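Local atomic coordinates of RagA protein (PDB entry 6SLN), a protein that probably takes part in substrate uptake across the outer membrane of Porphyromonas gingivalis as a TonB-dependent receptor. Residues Ile118-Gln123 with Met957-Leu962; Asn752-Ala757 with Ser858-Phe863. One frame throughout, in Å; residues are numbered along the deposited sequence.

Interaction 1 (Ile118-Gln123 with Met957-Leu962); sequences IMDALQ and MARNLL
Asp120 and Arg959 reach for each other from opposite directions and close a buried salt bridge, a small example of a charged pair joining plug to barrel. The modelled separation of Asp120 OD2 and Arg959 NH1, 2.2 Å, is doubtfully short, so the pairing is more reliable than its length. The carboxylate meets the guanidinium through NH1 alone, while NE is bonded to Gln988 OE1. It arrives at the edge of the group, near its plane, yet the two planes lie 67° apart, which is not the flat two-pronged pairing. Both side chains leave the backbone with CG anti to N, and Arg959 then bends at chi3 (96°) to bring NH1 to the carboxylate, bridging a CA–CA gap of 10.5 Å. The aspartate rides on a 3-10 turn, 119-122, of the plug, while the arginine stands at a corner of barrel strand 951-964; plug inside barrel is the architecture of TonB-dependent receptors. Asn960 ND2 lies 3.5 Å above the centre of the guanidinium plane. Beside this buried pair the contact is loose. Gln123 OE1 and Asn960 OD1 stay 5.6 Å apart and do not touch, but each accepts a hydrogen bond from Lys930 NZ, whose ammonium thus spans the gap. Partly exposed Ala121, next in the turn, takes no part in the contact with 957-962 and touches Lys113.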
ATOM      1  N   ILE A 118       6.504  28.104 -11.685  1.00 37.07           N
ATOM      2  CA  ILE A 118       6.854  29.487 -11.346  1.00 38.58           C
ATOM      3  C   ILE A 118       8.185  29.910 -11.959  1.00 43.05           C
ATOM      4  O   ILE A 118       8.351  31.076 -12.337  1.00 40.71           O
ATOM      5  CB  ILE A 118       6.873  29.662  -9.815  1.00 41.94           C
ATOM      6  CG1 ILE A 118       7.354  31.062  -9.421  1.00 44.32           C
ATOM      7  CG2 ILE A 118       7.762  28.625  -9.188  1.00 43.34           C
ATOM      8  CD1 ILE A 118       6.326  32.164  -9.661  1.00 40.15           C
ATOM      9  N   MET A 119       9.156  28.994 -12.066  1.00 48.38           N
ATOM     10  CA  MET A 119      10.471  29.383 -12.578  1.00 50.24           C
ATOM     11  C   MET A 119      10.379  29.884 -14.013  1.00 54.14           C
ATOM     12  O   MET A 119      11.182  30.737 -14.434  1.00 49.09           O
ATOM     13  CB  MET A 119      11.450  28.208 -12.473  1.00 48.73           C
ATOM     14  CG  MET A 119      12.026  28.001 -11.054  1.00 50.04           C
ATOM     15  SD  MET A 119      12.797  29.511 -10.423  1.00 52.83           S
ATOM     16  CE  MET A 119      11.622  30.080  -9.214  1.00 50.03           C
ATOM     17  N   ASP A 120       9.387  29.384 -14.762  1.00 46.39           N
ATOM     18  CA  ASP A 120       9.150  29.850 -16.117  1.00 51.64           C
ATOM     19  C   ASP A 120       8.998  31.365 -16.175  1.00 52.95           C
ATOM     20  O   ASP A 120       9.398  31.995 -17.164  1.00 51.80           O
ATOM     21  CB  ASP A 120       7.908  29.161 -16.683  1.00 55.69           C
ATOM     22  CG  ASP A 120       7.658  29.522 -18.124  1.00 50.65           C
ATOM     23  OD1 ASP A 120       8.295  28.903 -19.010  1.00 50.86           O
ATOM     24  OD2 ASP A 120       6.832  30.429 -18.361  1.00 43.30           O
ATOM     25  N   ALA A 121       8.451  31.969 -15.116  1.00 49.37           N
ATOM     26  CA  ALA A 121       8.241  33.413 -15.080  1.00 55.01           C
ATOM     27  C   ALA A 121       9.535  34.202 -14.910  1.00 55.88           C
ATOM     28  O   ALA A 121       9.494  35.435 -14.980  1.00 54.87           O
ATOM     29  CB  ALA A 121       7.268  33.771 -13.951  1.00 57.37           C
ATOM     30  N   LEU A 122      10.667  33.534 -14.669  1.00 54.10           N
ATOM     31  CA  LEU A 122      11.950  34.208 -14.541  1.00 58.73           C
ATOM     32  C   LEU A 122      12.832  34.017 -15.760  1.00 63.87           C
ATOM     33  O   LEU A 122      13.920  34.587 -15.813  1.00 74.47           O
ATOM     34  CB  LEU A 122      12.659  33.761 -13.252  1.00 58.09           C
ATOM     35  CG  LEU A 122      11.919  34.471 -12.114  1.00 65.01           C
ATOM     36  CD1 LEU A 122      11.025  33.523 -11.328  1.00 60.82           C
ATOM     37  CD2 LEU A 122      12.839  35.308 -11.195  1.00 67.15           C
ATOM     38  N   GLN A 123      12.383  33.243 -16.741  1.00 61.13           N
ATOM     39  CA  GLN A 123      13.070  33.199 -18.021  1.00 52.10           C
ATOM     40  C   GLN A 123      13.190  34.596 -18.594  1.00 52.61           C
ATOM     41  O   GLN A 123      12.183  35.280 -18.797  1.00 61.50           O
ATOM     42  CB  GLN A 123      12.324  32.300 -18.989  1.00 47.23           C
ATOM     43  CG  GLN A 123      13.197  31.807 -20.091  1.00 47.82           C
ATOM     44  CD  GLN A 123      12.415  31.127 -21.178  1.00 55.17           C
ATOM     45  OE1 GLN A 123      11.387  31.636 -21.622  1.00 67.33           O
ATOM     46  NE2 GLN A 123      12.888  29.962 -21.611  1.00 51.81           N
ATOM     47  N   MET A 957      -4.284  39.448 -20.472  1.00 58.38           N
ATOM     48  CA  MET A 957      -2.940  38.901 -20.407  1.00 56.78           C
ATOM     49  C   MET A 957      -2.741  37.782 -21.422  1.00 55.77           C
ATOM     50  O   MET A 957      -3.651  36.991 -21.684  1.00 57.74           O
ATOM     51  CB  MET A 957      -2.637  38.385 -18.998  1.00 57.35           C
ATOM     52  CG  MET A 957      -1.168  38.221 -18.760  1.00 70.35           C
ATOM     53  SD  MET A 957      -0.891  36.985 -17.539  1.00 75.19           S
ATOM     54  CE  MET A 957      -1.619  35.614 -18.384  1.00 76.92           C
ATOM     55  N   ALA A 958      -1.535  37.721 -21.986  1.00 56.87           N
ATOM     56  CA  ALA A 958      -1.108  36.625 -22.844  1.00 58.05           C
ATOM     57  C   ALA A 958       0.251  36.102 -22.382  1.00 60.02           C
ATOM     58  O   ALA A 958       1.123  36.885 -21.983  1.00 62.31           O
ATOM     59  CB  ALA A 958      -1.027  37.077 -24.310  1.00 57.95           C
ATOM     60  N   ARG A 959       0.433  34.783 -22.423  1.00 57.66           N
ATOM     61  CA  ARG A 959       1.728  34.161 -22.146  1.00 53.95           C
ATOM     62  C   ARG A 959       2.184  33.411 -23.388  1.00 56.02           C
ATOM     63  O   ARG A 959       1.396  32.666 -23.984  1.00 52.33           O
ATOM     64  CB  ARG A 959       1.690  33.191 -20.950  1.00 40.63           C
ATOM     65  CG  ARG A 959       3.081  32.573 -20.637  1.00 45.10           C
ATOM     66  CD  ARG A 959       3.077  31.524 -19.486  1.00 44.22           C
ATOM     67  NE  ARG A 959       2.981  30.174 -20.024  1.00 46.99           N
ATOM     68  CZ  ARG A 959       3.987  29.314 -20.063  1.00 49.57           C
ATOM     69  NH1 ARG A 959       5.153  29.677 -19.570  1.00 60.03           N
ATOM     70  NH2 ARG A 959       3.831  28.098 -20.592  1.00 45.56           N
ATOM     71  N   ASN A 960       3.462  33.604 -23.758  1.00 50.95           N
ATOM     72  CA  ASN A 960       4.048  33.022 -24.974  1.00 47.45           C
ATOM     73  C   ASN A 960       3.254  33.404 -26.226  1.00 49.32           C
ATOM     74  O   ASN A 960       3.067  32.594 -27.137  1.00 49.55           O
ATOM     75  CB  ASN A 960       4.173  31.503 -24.860  1.00 50.58           C
ATOM     76  CG  ASN A 960       5.249  31.073 -23.882  1.00 48.56           C
ATOM     77  OD1 ASN A 960       6.114  31.864 -23.501  1.00 50.13           O
ATOM     78  ND2 ASN A 960       5.196  29.810 -23.468  1.00 43.62           N
ATOM     79  N   LEU A 961       2.788  34.656 -26.268  1.00 52.88           N
ATOM     80  CA  LEU A 961       2.013  35.152 -27.402  1.00 55.49           C
ATOM     81  C   LEU A 961       2.734  34.958 -28.735  1.00 61.63           C
ATOM     82  O   LEU A 961       2.097  34.639 -29.746  1.00 55.80           O
ATOM     83  CB  LEU A 961       1.697  36.631 -27.186  1.00 56.86           C
ATOM     84  CG  LEU A 961       0.819  37.355 -28.192  1.00 61.06           C
ATOM     85  CD1 LEU A 961      -0.493  36.610 -28.393  1.00 67.35           C
ATOM     86  CD2 LEU A 961       0.565  38.765 -27.694  1.00 59.53           C
ATOM     87  N   LEU A 962       4.058  35.160 -28.764  1.00 64.03           N
ATOM     88  CA  LEU A 962       4.835  35.004 -29.988  1.00 66.74           C
ATOM     89  C   LEU A 962       6.166  34.328 -29.703  1.00 69.12           C
ATOM     90  O   LEU A 962       6.831  34.635 -28.709  1.00 66.65           O
ATOM     91  CB  LEU A 962       5.139  36.344 -30.681  1.00 64.77           C
ATOM     92  CG  LEU A 962       4.059  37.395 -30.929  1.00 70.37           C
ATOM     93  CD1 LEU A 962       4.698  38.774 -31.007  1.00 65.72           C
ATOM     94  CD2 LEU A 962       3.237  37.096 -32.192  1.00 72.11           C
TER

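Interaction 2 (Asn752-Ala757 with Ser858-Phe863); sequences NVYASA and SLDADF
Tyr754 gives its phenol hydrogen to Asp860, OH to OD2 at 2.9 Å, and that one bond carries the contact. It enters on the syn side of OD2, 17° out of the carboxylate plane. The other oxygen, Asp860 OD1, settles at the ring edge, in the plane of the ring and 3.3 Å from Tyr754 CE2, so the carboxylate straddles the corner formed by the hydroxyl and its neighbouring ring carbon. The ring and carboxylate planes are turned 37° from each other, and the two side chains cross at about a right angle. With chi1 at 38°, Tyr754 CG sits between its backbone N and carbonyl carbon, a rotation that sends the hydroxyl across toward the other strand; Asp860 CG lies beside its own backbone N.

The next shell explains the spacing. The CA atoms of Tyr754 and Asp860 are 9.3 Å apart because strand 844-853 runs between theirs, antiparallel to both, making the two segments parallel next-but-one neighbours in the barrel wall. Tyr754 shares backbone hydrogen bonding with Gly851 of that middle strand, and its side chain also rests on Ser853, which Ser858 touches as well. Further along the same face of the wall, Asp862 OD2 is bonded to Ser849 OG. A neutral phenol thus donates to an acceptor that is probably anionic, and the bond should help spread the carboxylate's charge; with both residues partly exposed, solvent probably shares in that stabilisation.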
ATOM      1  N   ASN A 752       4.577  57.184 -18.280  1.00 91.30           N
ATOM      2  CA  ASN A 752       5.731  56.544 -17.641  1.00 87.79           C
ATOM      3  C   ASN A 752       6.142  55.326 -18.478  1.00 86.69           C
ATOM      4  O   ASN A 752       5.528  54.262 -18.363  1.00 86.99           O
ATOM      5  CB  ASN A 752       5.427  56.139 -16.206  1.00 86.44           C
ATOM      6  CG  ASN A 752       6.627  55.506 -15.516  1.00 93.64           C
ATOM      7  OD1 ASN A 752       7.697  55.363 -16.111  1.00100.75           O
ATOM      8  ND2 ASN A 752       6.454  55.120 -14.250  1.00 89.23           N
ATOM      9  N   VAL A 753       7.206  55.490 -19.263  1.00 84.90           N
ATOM     10  CA  VAL A 753       7.781  54.416 -20.060  1.00 78.06           C
ATOM     11  C   VAL A 753       9.042  53.942 -19.360  1.00 76.41           C
ATOM     12  O   VAL A 753       9.896  54.764 -19.009  1.00 79.74           O
ATOM     13  CB  VAL A 753       8.089  54.899 -21.482  1.00 80.77           C
ATOM     14  CG1 VAL A 753       8.431  53.732 -22.363  1.00 82.74           C
ATOM     15  CG2 VAL A 753       6.902  55.654 -22.041  1.00 83.82           C
ATOM     16  N   TYR A 754       9.166  52.622 -19.165  1.00 72.94           N
ATOM     17  CA  TYR A 754      10.299  52.034 -18.459  1.00 74.51           C
ATOM     18  C   TYR A 754      10.762  50.795 -19.208  1.00 73.45           C
ATOM     19  O   TYR A 754       9.976  50.131 -19.893  1.00 76.97           O
ATOM     20  CB  TYR A 754       9.954  51.648 -17.007  1.00 77.86           C
ATOM     21  CG  TYR A 754       8.563  51.084 -16.865  1.00 85.14           C
ATOM     22  CD1 TYR A 754       7.455  51.928 -16.789  1.00 88.81           C
ATOM     23  CD2 TYR A 754       8.351  49.714 -16.830  1.00 88.17           C
ATOM     24  CE1 TYR A 754       6.175  51.422 -16.679  1.00 95.67           C
ATOM     25  CE2 TYR A 754       7.069  49.193 -16.713  1.00 94.29           C
ATOM     26  CZ  TYR A 754       5.983  50.056 -16.642  1.00 98.96           C
ATOM     27  OH  TYR A 754       4.698  49.566 -16.531  1.00 99.43           O
ATOM     28  N   ALA A 755      12.052  50.490 -19.068  1.00 68.89           N
ATOM     29  CA  ALA A 755      12.691  49.404 -19.798  1.00 60.14           C
ATOM     30  C   ALA A 755      13.701  48.694 -18.914  1.00 61.00           C
ATOM     31  O   ALA A 755      14.387  49.310 -18.089  1.00 53.72           O
ATOM     32  CB  ALA A 755      13.393  49.910 -21.060  1.00 54.84           C
ATOM     33  N   SER A 756      13.787  47.390 -19.100  1.00 59.10           N
ATOM     34  CA  SER A 756      14.727  46.558 -18.378  1.00 59.11           C
ATOM     35  C   SER A 756      15.359  45.632 -19.398  1.00 64.18           C
ATOM     36  O   SER A 756      14.649  45.015 -20.199  1.00 69.17           O
ATOM     37  CB  SER A 756      14.023  45.776 -17.268  1.00 59.76           C
ATOM     38  OG  SER A 756      14.642  44.524 -17.047  1.00 68.73           O
ATOM     39  N   ALA A 757      16.681  45.570 -19.402  1.00 61.81           N
ATOM     40  CA  ALA A 757      17.427  44.720 -20.313  1.00 63.46           C
ATOM     41  C   ALA A 757      18.225  43.717 -19.501  1.00 66.54           C
ATOM     42  O   ALA A 757      18.401  43.862 -18.291  1.00 76.65           O
ATOM     43  CB  ALA A 757      18.350  45.550 -21.217  1.00 67.85           C
ATOM     44  N   SER A 858      -1.928  50.479 -18.248  1.00 72.46           N
ATOM     45  CA  SER A 858      -0.576  49.955 -18.360  1.00 71.03           C
ATOM     46  C   SER A 858      -0.509  48.853 -19.401  1.00 70.20           C
ATOM     47  O   SER A 858      -1.444  48.061 -19.562  1.00 71.22           O
ATOM     48  CB  SER A 858      -0.067  49.388 -17.033  1.00 68.92           C
ATOM     49  OG  SER A 858       0.078  50.415 -16.081  1.00 73.89           O
ATOM     50  N   LEU A 859       0.622  48.802 -20.093  1.00 64.61           N
ATOM     51  CA  LEU A 859       0.946  47.684 -20.964  1.00 65.75           C
ATOM     52  C   LEU A 859       2.368  47.256 -20.646  1.00 68.30           C
ATOM     53  O   LEU A 859       3.293  48.071 -20.727  1.00 67.36           O
ATOM     54  CB  LEU A 859       0.806  48.060 -22.439  1.00 66.30           C
ATOM     55  CG  LEU A 859       1.028  46.897 -23.399  1.00 63.71           C
ATOM     56  CD1 LEU A 859      -0.206  46.630 -24.246  1.00 68.01           C
ATOM     57  CD2 LEU A 859       2.196  47.235 -24.259  1.00 60.39           C
ATOM     58  N   ASP A 860       2.539  45.990 -20.270  1.00 71.43           N
ATOM     59  CA  ASP A 860       3.843  45.445 -19.914  1.00 73.88           C
ATOM     60  C   ASP A 860       4.152  44.229 -20.771  1.00 67.32           C
ATOM     61  O   ASP A 860       3.335  43.307 -20.876  1.00 67.55           O
ATOM     62  CB  ASP A 860       3.909  45.086 -18.429  1.00 76.18           C
ATOM     63  CG  ASP A 860       4.221  46.286 -17.571  1.00 85.39           C
ATOM     64  OD1 ASP A 860       5.391  46.441 -17.161  1.00 89.06           O
ATOM     65  OD2 ASP A 860       3.301  47.097 -17.340  1.00 90.27           O
ATOM     66  N   ALA A 861       5.328  44.241 -21.387  1.00 65.69           N
ATOM     67  CA  ALA A 861       5.808  43.146 -22.213  1.00 68.36           C
ATOM     68  C   ALA A 861       7.084  42.609 -21.589  1.00 73.75           C
ATOM     69  O   ALA A 861       7.997  43.377 -21.266  1.00 74.28           O
ATOM     70  CB  ALA A 861       6.065  43.599 -23.653  1.00 69.66           C
ATOM     71  N   ASP A 862       7.137  41.302 -21.398  1.00 77.02           N
ATOM     72  CA  ASP A 862       8.324  40.629 -20.894  1.00 76.17           C
ATOM     73  C   ASP A 862       8.825  39.705 -22.000  1.00 70.62           C
ATOM     74  O   ASP A 862       8.133  38.754 -22.385  1.00 68.47           O
ATOM     75  CB  ASP A 862       8.013  39.875 -19.601  1.00 76.69           C
ATOM     76  CG  ASP A 862       7.871  40.804 -18.407  1.00 84.42           C
ATOM     77  OD1 ASP A 862       6.790  41.401 -18.242  1.00 90.42           O
ATOM     78  OD2 ASP A 862       8.838  40.943 -17.631  1.00 89.75           O
ATOM     79  N   PHE A 863      10.005  40.009 -22.531  1.00 64.78           N
ATOM     80  CA  PHE A 863      10.673  39.169 -23.512  1.00 63.67           C
ATOM     81  C   PHE A 863      11.847  38.433 -22.886  1.00 62.13           C
ATOM     82  O   PHE A 863      12.429  38.862 -21.885  1.00 57.34           O
ATOM     83  CB  PHE A 863      11.218  39.976 -24.681  1.00 63.19           C
ATOM     84  CG  PHE A 863      10.191  40.651 -25.497  1.00 61.29           C
ATOM     85  CD1 PHE A 863       9.619  41.830 -25.068  1.00 58.98           C
ATOM     86  CD2 PHE A 863       9.851  40.149 -26.734  1.00 59.83           C
ATOM     87  CE1 PHE A 863       8.705  42.474 -25.842  1.00 59.81           C
ATOM     88  CE2 PHE A 863       8.934  40.781 -27.510  1.00 56.48           C
ATOM     89  CZ  PHE A 863       8.354  41.947 -27.064  1.00 59.38           C
TER

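Overall arrangement
From the modelled N terminus the chain first builds the plug, where 118-123 lies in the loop between strands 102-106 and 129-132. It then winds through the barrel to strand 752-764, leaves for a separate sheet formed between 775 and 836, and returns through 844-853 to 857-873, where interaction 2 closes a loop of 100 residues within the wall. Strand 921-937 follows, and on 951-964 interaction 1 closes the far longer loop that encloses that of interaction 2. The nested contacts have centres 14 Å apart and do not touch. Interaction 2 joins two next-but-one strands of the wall; interaction 1 joins wall to plug. Asn931 stands between them, weakly bonded to Asp862 and touched by Met957.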